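Local coordinates for hemolysin activator protein CdiB (Acinetobacter baumannii ACICU, PDB 6WIL) that probably secretes the CdiA toxin of contact-dependent growth inhibition across the outer membrane, as the Omp85-type transporter of a two-partner secretion pair, at residues E179-R183 / L277-D283; S359-V365 / I380-M386. All coordinates share one frame; numbering follows the deposited sequence.

Both contacts involve the 16-stranded antiparallel barrel, at points whose centres lie about 23 Å apart. Interaction 1 is partly buried and joins two different parts of the chain: the end of a helix from the second POTRA domain and the residues just after it meet the tight turn between two barrel strands. Side chains do the work there, through a salt bridge, an amide-to-carbonyl bond and one proline. Interaction 2 is a surface contact within the barrel wall, between adjacent strands of a single hairpin, and backbone hydrogen bonds carry it. One of its faces is polar and charged, the other largely aromatic and aliphatic, with Arg-384 among them. They share the sheet without touching.

Interaction 1. Residues E179-R183 / L277-D283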
loop_
_atom_site.group_PDB
_atom_site.type_symbol
_atom_site.label_atom_id
_atom_site.label_comp_id
_atom_site.label_asym_id
_atom_site.label_seq_id
_atom_site.Cartn_x
_atom_site.Cartn_y
_atom_site.Cartn_z
ATOM N N GLU A 179 5.392 -10.326 -7.839
ATOM C CA GLU A 179 4.922 -9.786 -6.566
ATOM C C GLU A 179 3.851 -10.676 -5.952
ATOM O O GLU A 179 3.826 -10.879 -4.733
ATOM C CB GLU A 179 4.391 -8.368 -6.757
ATOM C CG GLU A 179 5.415 -7.284 -6.495
ATOM C CD GLU A 179 4.997 -5.947 -7.076
ATOM O OE1 GLU A 179 5.849 -5.274 -7.692
ATOM O OE2 GLU A 179 3.812 -5.576 -6.930
ATOM N N ASN A 180 2.959 -11.215 -6.786
ATOM C CA ASN A 180 1.932 -12.126 -6.296
ATOM C C ASN A 180 2.543 -13.389 -5.703
ATOM O O ASN A 180 2.055 -13.906 -4.690
ATOM C CB ASN A 180 0.967 -12.479 -7.427
ATOM C CG ASN A 180 0.128 -11.299 -7.855
ATOM O OD1 ASN A 180 0.074 -10.286 -7.162
ATOM N ND2 ASN A 180 -0.548 -11.429 -8.991
ATOM N N LEU A 181 3.616 -13.899 -6.313
ATOM C CA LEU A 181 4.238 -15.116 -5.802
ATOM C C LEU A 181 5.055 -14.846 -4.546
ATOM O O LEU A 181 5.241 -15.752 -3.726
ATOM C CB LEU A 181 5.125 -15.760 -6.869
ATOM C CG LEU A 181 4.450 -16.291 -8.134
ATOM C CD1 LEU A 181 5.428 -17.108 -8.980
ATOM C CD2 LEU A 181 3.227 -17.111 -7.779
ATOM N N LYS A 182 5.555 -13.625 -4.378
ATOM C CA LYS A 182 6.350 -13.306 -3.198
ATOM C C LYS A 182 5.511 -13.156 -1.939
ATOM O O LYS A 182 6.082 -12.991 -0.856
ATOM C CB LYS A 182 7.165 -12.035 -3.434
ATOM C CG LYS A 182 8.430 -12.274 -4.239
ATOM C CD LYS A 182 8.977 -10.979 -4.802
ATOM C CE LYS A 182 9.319 -9.976 -3.711
ATOM N NZ LYS A 182 10.540 -10.352 -2.950
ATOM N N ARG A 183 4.182 -13.207 -2.048
ATOM C CA ARG A 183 3.364 -13.244 -0.843
ATOM C C ARG A 183 3.528 -14.562 -0.102
ATOM O O ARG A 183 3.462 -14.588 1.130
ATOM C CB ARG A 183 1.895 -13.011 -1.193
ATOM C CG ARG A 183 1.609 -11.611 -1.693
ATOM C CD ARG A 183 0.145 -11.435 -2.028
ATOM N NE ARG A 183 -0.105 -10.157 -2.684
ATOM C CZ ARG A 183 -1.315 -9.658 -2.905
ATOM N NH1 ARG A 183 -2.392 -10.326 -2.512
ATOM N NH2 ARG A 183 -1.447 -8.489 -3.513
ATOM N N LEU A 277 -6.338 -12.797 -1.582
ATOM C CA LEU A 277 -5.703 -13.569 -2.639
ATOM C C LEU A 277 -5.619 -12.728 -3.906
ATOM O O LEU A 277 -6.547 -11.963 -4.205
ATOM C CB LEU A 277 -6.458 -14.874 -2.930
ATOM C CG LEU A 277 -7.672 -14.881 -3.860
ATOM C CD1 LEU A 277 -8.075 -16.311 -4.174
ATOM C CD2 LEU A 277 -8.835 -14.121 -3.251
ATOM N N PRO A 278 -4.524 -12.832 -4.658
ATOM C CA PRO A 278 -4.400 -12.075 -5.908
ATOM C C PRO A 278 -4.860 -12.866 -7.120
ATOM O O PRO A 278 -4.779 -14.092 -7.171
ATOM C CB PRO A 278 -2.891 -11.809 -5.984
ATOM C CG PRO A 278 -2.297 -13.049 -5.392
ATOM C CD PRO A 278 -3.256 -13.491 -4.294
ATOM N N VAL A 279 -5.368 -12.136 -8.109
ATOM C CA VAL A 279 -5.649 -12.693 -9.431
ATOM C C VAL A 279 -5.010 -11.807 -10.491
ATOM O O VAL A 279 -5.654 -10.899 -11.037
ATOM C CB VAL A 279 -7.163 -12.855 -9.673
ATOM C CG1 VAL A 279 -7.407 -13.687 -10.921
ATOM C CG2 VAL A 279 -7.844 -13.487 -8.466
ATOM N N GLY A 280 -3.743 -12.073 -10.787
ATOM C CA GLY A 280 -3.035 -11.251 -11.752
ATOM C C GLY A 280 -2.895 -9.818 -11.270
ATOM O O GLY A 280 -2.358 -9.556 -10.185
ATOM N N TYR A 281 -3.405 -8.878 -12.070
ATOM C CA TYR A 281 -3.423 -7.478 -11.673
ATOM C C TYR A 281 -4.496 -7.168 -10.638
ATOM O O TYR A 281 -4.455 -6.088 -10.039
ATOM C CB TYR A 281 -3.622 -6.578 -12.897
ATOM C CG TYR A 281 -2.383 -6.345 -13.727
ATOM C CD1 TYR A 281 -1.292 -5.657 -13.205
ATOM C CD2 TYR A 281 -2.310 -6.802 -15.042
ATOM C CE1 TYR A 281 -0.158 -5.444 -13.957
ATOM C CE2 TYR A 281 -1.180 -6.589 -15.802
ATOM C CZ TYR A 281 -0.110 -5.910 -15.259
ATOM O OH TYR A 281 1.015 -5.700 -16.018
ATOM N N TYR A 282 -5.439 -8.077 -10.413
ATOM C CA TYR A 282 -6.499 -7.847 -9.450
ATOM C C TYR A 282 -6.065 -8.282 -8.060
ATOM O O TYR A 282 -5.081 -9.005 -7.882
ATOM C CB TYR A 282 -7.768 -8.592 -9.862
ATOM C CG TYR A 282 -8.449 -7.991 -11.064
ATOM C CD1 TYR A 282 -8.043 -8.322 -12.346
ATOM C CD2 TYR A 282 -9.489 -7.080 -10.920
ATOM C CE1 TYR A 282 -8.652 -7.769 -13.453
ATOM C CE2 TYR A 282 -10.105 -6.520 -12.025
ATOM C CZ TYR A 282 -9.679 -6.870 -13.289
ATOM O OH TYR A 282 -10.292 -6.315 -14.388
ATOM N N ASP A 283 -6.816 -7.819 -7.065
ATOM C CA ASP A 283 -6.614 -8.235 -5.686
ATOM C C ASP A 283 -7.975 -8.337 -5.022
ATOM O O ASP A 283 -8.780 -7.408 -5.120
ATOM C CB ASP A 283 -5.710 -7.250 -4.934
ATOM C CG ASP A 283 -4.850 -7.934 -3.874
ATOM O OD1 ASP A 283 -4.883 -9.178 -3.789
ATOM O OD2 ASP A 283 -4.138 -7.225 -3.131
HETATM O O HOH W 1 -2.566 -8.036 -6.880
#
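Arg-183 takes hold of Asp-283 end-on, each terminal nitrogen donating to its own carboxylate oxygen: NH1 to OD1 and NH2 to OD2, both at 3.0 Å. The grip is twisted, with guanidinium and carboxylate planes 54° apart; OD1 is met on its syn side, whereas NH2 approaches OD2 from above the carboxylate plane. An extended chain from CG to NE carries the charge of Arg-183 across to the strand. Pro-278 lies over one guanidinium face, its CB offset toward the rim, and its CD is 3.7 Å from NH1 of Arg-183.

The same proline slides past Asn-180: CB of Pro-278 lies 3.5 Å from OD1 of Asn-180. On the other branch of that amide, ND2 of Asn-180 donates a nearly straight bond of 2.9 Å to Gly-280 O, which lies in the amide plane. Gly-160 O is a second acceptor for ND2, and the two acceptors limit the amide's rotation. Gln-176 NE2 also donates to Gly-280 O. Val-279 to Tyr-282 form a type II' turn, with Gly-280 at positive phi (64°) presenting its carbonyl to the helix. Asp-283 OD2 has a second donor, the side-chain amide of Gln-276.

Helix 171-181 of the second POTRA domain thus docks on the hairpin turn joining barrel strands 266-279 and 282-295, while Glu-179 reaches Arg-325 and Lys-330 around the next hairpin, between strands 308-326 and 329-346.

Interaction 2. Residues S359-V365 / I380-M386; sequences SGWNLGV and IDYRRGM
Tyr-382 N donates to Leu-363 O at 2.7 Å, and Leu-363 N returns a bond to Tyr-382 O. Between the two faces the strands run antiparallel, 169° between directions. Paired backbone bonds likewise join Trp-361 with Arg-384 and Val-365 with Ile-380. Opposed glycines at Gly-360 and Gly-385 let the CA atoms come within 4.0 Å.

With CG anti to the backbone N (chi1 179°), Asp-381 leans toward the neighbouring strand to make a diagonal bond, the syn lone pair of its OD1 accepting ND2 of Asn-362. The modelled 2.5 Å between ND2 and OD1 is shorter than such a bond should be, and so doubtful as a measure of strength. Asp-381 OD2 is bound by the Tyr-334 hydroxyl, and the first two carbons of Arg-383 run beside the Asn-362 amide, CB and CG each 3.3 Å from ND2. The guanidinium of Arg-383 bends away to a salt bridge with Asp-453.

Trp-361 meets both Arg-384 and Tyr-382, each with a different part of its six-membered ring. Arg-384 CB sits over that ring in a CH-pi contact, 4.1 Å from its centroid, and the guanidinium turns so that CZ2 of Trp-361 lies over its centre, the planes 59° apart. Tyr-382 offers its ring edge, CD2 lying 3.9 Å from CZ3 of Trp-361, and Trp-417 packs edge-to-face with that tyrosine.

A bound detergent molecule touches Ile-380, beside Val-365 on the face of Trp-361 and Tyr-382, which is consistent with that face meeting lipid while the polar Asn-362, Asp-381 and Arg-383 probably face the barrel interior.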
loop_
_atom_site.group_PDB
_atom_site.type_symbol
_atom_site.label_atom_id
_atom_site.label_comp_id
_atom_site.label_asym_id
_atom_site.label_seq_id
_atom_site.Cartn_x
_atom_site.Cartn_y
_atom_site.Cartn_z
ATOM N N SER A 359 -24.375 0.524 6.090
ATOM C CA SER A 359 -23.738 -0.151 4.969
ATOM C C SER A 359 -23.411 0.887 3.908
ATOM O O SER A 359 -23.994 1.974 3.879
ATOM C CB SER A 359 -24.631 -1.249 4.387
ATOM O OG SER A 359 -25.632 -0.689 3.555
ATOM N N GLY A 360 -22.477 0.540 3.035
ATOM C CA GLY A 360 -22.094 1.455 1.980
ATOM C C GLY A 360 -20.963 0.907 1.143
ATOM O O GLY A 360 -20.647 -0.283 1.197
ATOM N N TRP A 361 -20.348 1.794 0.365
ATOM C CA TRP A 361 -19.262 1.408 -0.519
ATOM C C TRP A 361 -18.180 2.477 -0.514
ATOM O O TRP A 361 -18.430 3.649 -0.223
ATOM C CB TRP A 361 -19.756 1.158 -1.951
ATOM C CG TRP A 361 -20.671 2.216 -2.480
ATOM C CD1 TRP A 361 -22.033 2.227 -2.414
ATOM C CD2 TRP A 361 -20.293 3.417 -3.165
ATOM N NE1 TRP A 361 -22.527 3.359 -3.015
ATOM C CE2 TRP A 361 -21.480 4.106 -3.484
ATOM C CE3 TRP A 361 -19.068 3.975 -3.540
ATOM C CZ2 TRP A 361 -21.477 5.327 -4.158
ATOM C CZ3 TRP A 361 -19.066 5.187 -4.209
ATOM C CH2 TRP A 361 -20.263 5.849 -4.512
ATOM N N ASN A 362 -16.962 2.046 -0.824
ATOM C CA ASN A 362 -15.813 2.926 -0.965
ATOM C C ASN A 362 -15.251 2.794 -2.370
ATOM O O ASN A 362 -15.180 1.690 -2.918
ATOM C CB ASN A 362 -14.707 2.594 0.049
ATOM C CG ASN A 362 -15.072 2.983 1.463
ATOM O OD1 ASN A 362 -15.800 2.265 2.149
ATOM N ND2 ASN A 362 -14.551 4.116 1.916
ATOM N N LEU A 363 -14.861 3.924 -2.947
ATOM C CA LEU A 363 -14.106 3.963 -4.189
ATOM C C LEU A 363 -12.845 4.770 -3.941
ATOM O O LEU A 363 -12.891 5.821 -3.298
ATOM C CB LEU A 363 -14.918 4.583 -5.333
ATOM C CG LEU A 363 -15.954 3.670 -5.996
ATOM C CD1 LEU A 363 -16.725 4.417 -7.078
ATOM C CD2 LEU A 363 -15.279 2.430 -6.572
ATOM N N GLY A 364 -11.717 4.271 -4.431
ATOM C CA GLY A 364 -10.477 4.978 -4.176
ATOM C C GLY A 364 -9.382 4.583 -5.140
ATOM O O GLY A 364 -9.541 3.701 -5.987
ATOM N N VAL A 365 -8.253 5.263 -4.984
ATOM C CA VAL A 365 -7.057 5.031 -5.780
ATOM C C VAL A 365 -5.859 5.139 -4.852
ATOM O O VAL A 365 -5.826 5.994 -3.960
ATOM C CB VAL A 365 -6.950 6.029 -6.954
ATOM C CG1 VAL A 365 -7.125 7.456 -6.456
ATOM C CG2 VAL A 365 -5.617 5.876 -7.681
ATOM N N ILE A 380 -6.460 8.126 -1.797
ATOM C CA ILE A 380 -7.617 8.988 -1.609
ATOM C C ILE A 380 -8.858 8.125 -1.769
ATOM O O ILE A 380 -8.937 7.299 -2.686
ATOM C CB ILE A 380 -7.634 10.171 -2.600
ATOM C CG1 ILE A 380 -6.260 10.840 -2.653
ATOM C CG2 ILE A 380 -8.680 11.191 -2.179
ATOM C CD1 ILE A 380 -5.992 11.584 -3.937
ATOM N N ASP A 381 -9.821 8.310 -0.871
ATOM C CA ASP A 381 -10.974 7.432 -0.760
ATOM C C ASP A 381 -12.254 8.254 -0.741
ATOM O O ASP A 381 -12.317 9.311 -0.105
ATOM C CB ASP A 381 -10.858 6.565 0.511
ATOM C CG ASP A 381 -12.039 5.629 0.705
ATOM O OD1 ASP A 381 -13.078 6.080 1.232
ATOM O OD2 ASP A 381 -11.927 4.440 0.336
ATOM N N TYR A 382 -13.267 7.768 -1.456
ATOM C CA TYR A 382 -14.605 8.343 -1.441
ATOM C C TYR A 382 -15.553 7.315 -0.846
ATOM O O TYR A 382 -15.638 6.187 -1.342
ATOM C CB TYR A 382 -15.060 8.741 -2.846
ATOM C CG TYR A 382 -16.427 9.392 -2.885
ATOM C CD1 TYR A 382 -16.578 10.748 -2.619
ATOM C CD2 TYR A 382 -17.565 8.656 -3.190
ATOM C CE1 TYR A 382 -17.824 11.352 -2.653
ATOM C CE2 TYR A 382 -18.813 9.253 -3.230
ATOM C CZ TYR A 382 -18.936 10.600 -2.960
ATOM O OH TYR A 382 -20.176 11.196 -2.996
ATOM N N ARG A 383 -16.261 7.701 0.209
ATOM C CA ARG A 383 -17.153 6.796 0.917
ATOM C C ARG A 383 -18.579 7.325 0.872
ATOM O O ARG A 383 -18.805 8.539 0.927
ATOM C CB ARG A 383 -16.701 6.605 2.371
ATOM C CG ARG A 383 -17.377 5.447 3.079
ATOM C CD ARG A 383 -18.291 5.933 4.178
ATOM N NE ARG A 383 -17.612 6.012 5.466
ATOM C CZ ARG A 383 -18.169 6.503 6.568
ATOM N NH1 ARG A 383 -19.411 6.967 6.531
ATOM N NH2 ARG A 383 -17.486 6.537 7.703
ATOM N N ARG A 384 -19.532 6.402 0.760
ATOM C CA ARG A 384 -20.957 6.699 0.805
ATOM C C ARG A 384 -21.640 5.596 1.596
ATOM O O ARG A 384 -21.419 4.415 1.319
ATOM C CB ARG A 384 -21.554 6.789 -0.604
ATOM C CG ARG A 384 -21.415 8.151 -1.253
ATOM C CD ARG A 384 -22.669 8.974 -1.052
ATOM N NE ARG A 384 -23.844 8.272 -1.559
ATOM C CZ ARG A 384 -24.231 8.287 -2.829
ATOM N NH1 ARG A 384 -23.537 8.971 -3.729
ATOM N NH2 ARG A 384 -25.314 7.615 -3.198
ATOM N N GLY A 385 -22.460 5.973 2.567
ATOM C CA GLY A 385 -23.052 4.999 3.465
ATOM C C GLY A 385 -24.485 5.336 3.816
ATOM O O GLY A 385 -24.873 6.504 3.893
HETATM N N MSE A 386 -25.271 4.282 4.032
HETATM C CA MSE A 386 -26.661 4.399 4.480
HETATM C C MSE A 386 -26.736 4.361 6.010
HETATM O O MSE A 386 -25.737 4.112 6.673
HETATM C CB MSE A 386 -27.526 3.276 3.910
HETATM C CG MSE A 386 -27.415 3.067 2.413
HETATM SE SE MSE A 386 -28.958 2.095 1.705
HETATM C CE MSE A 386 -28.115 0.397 1.252
#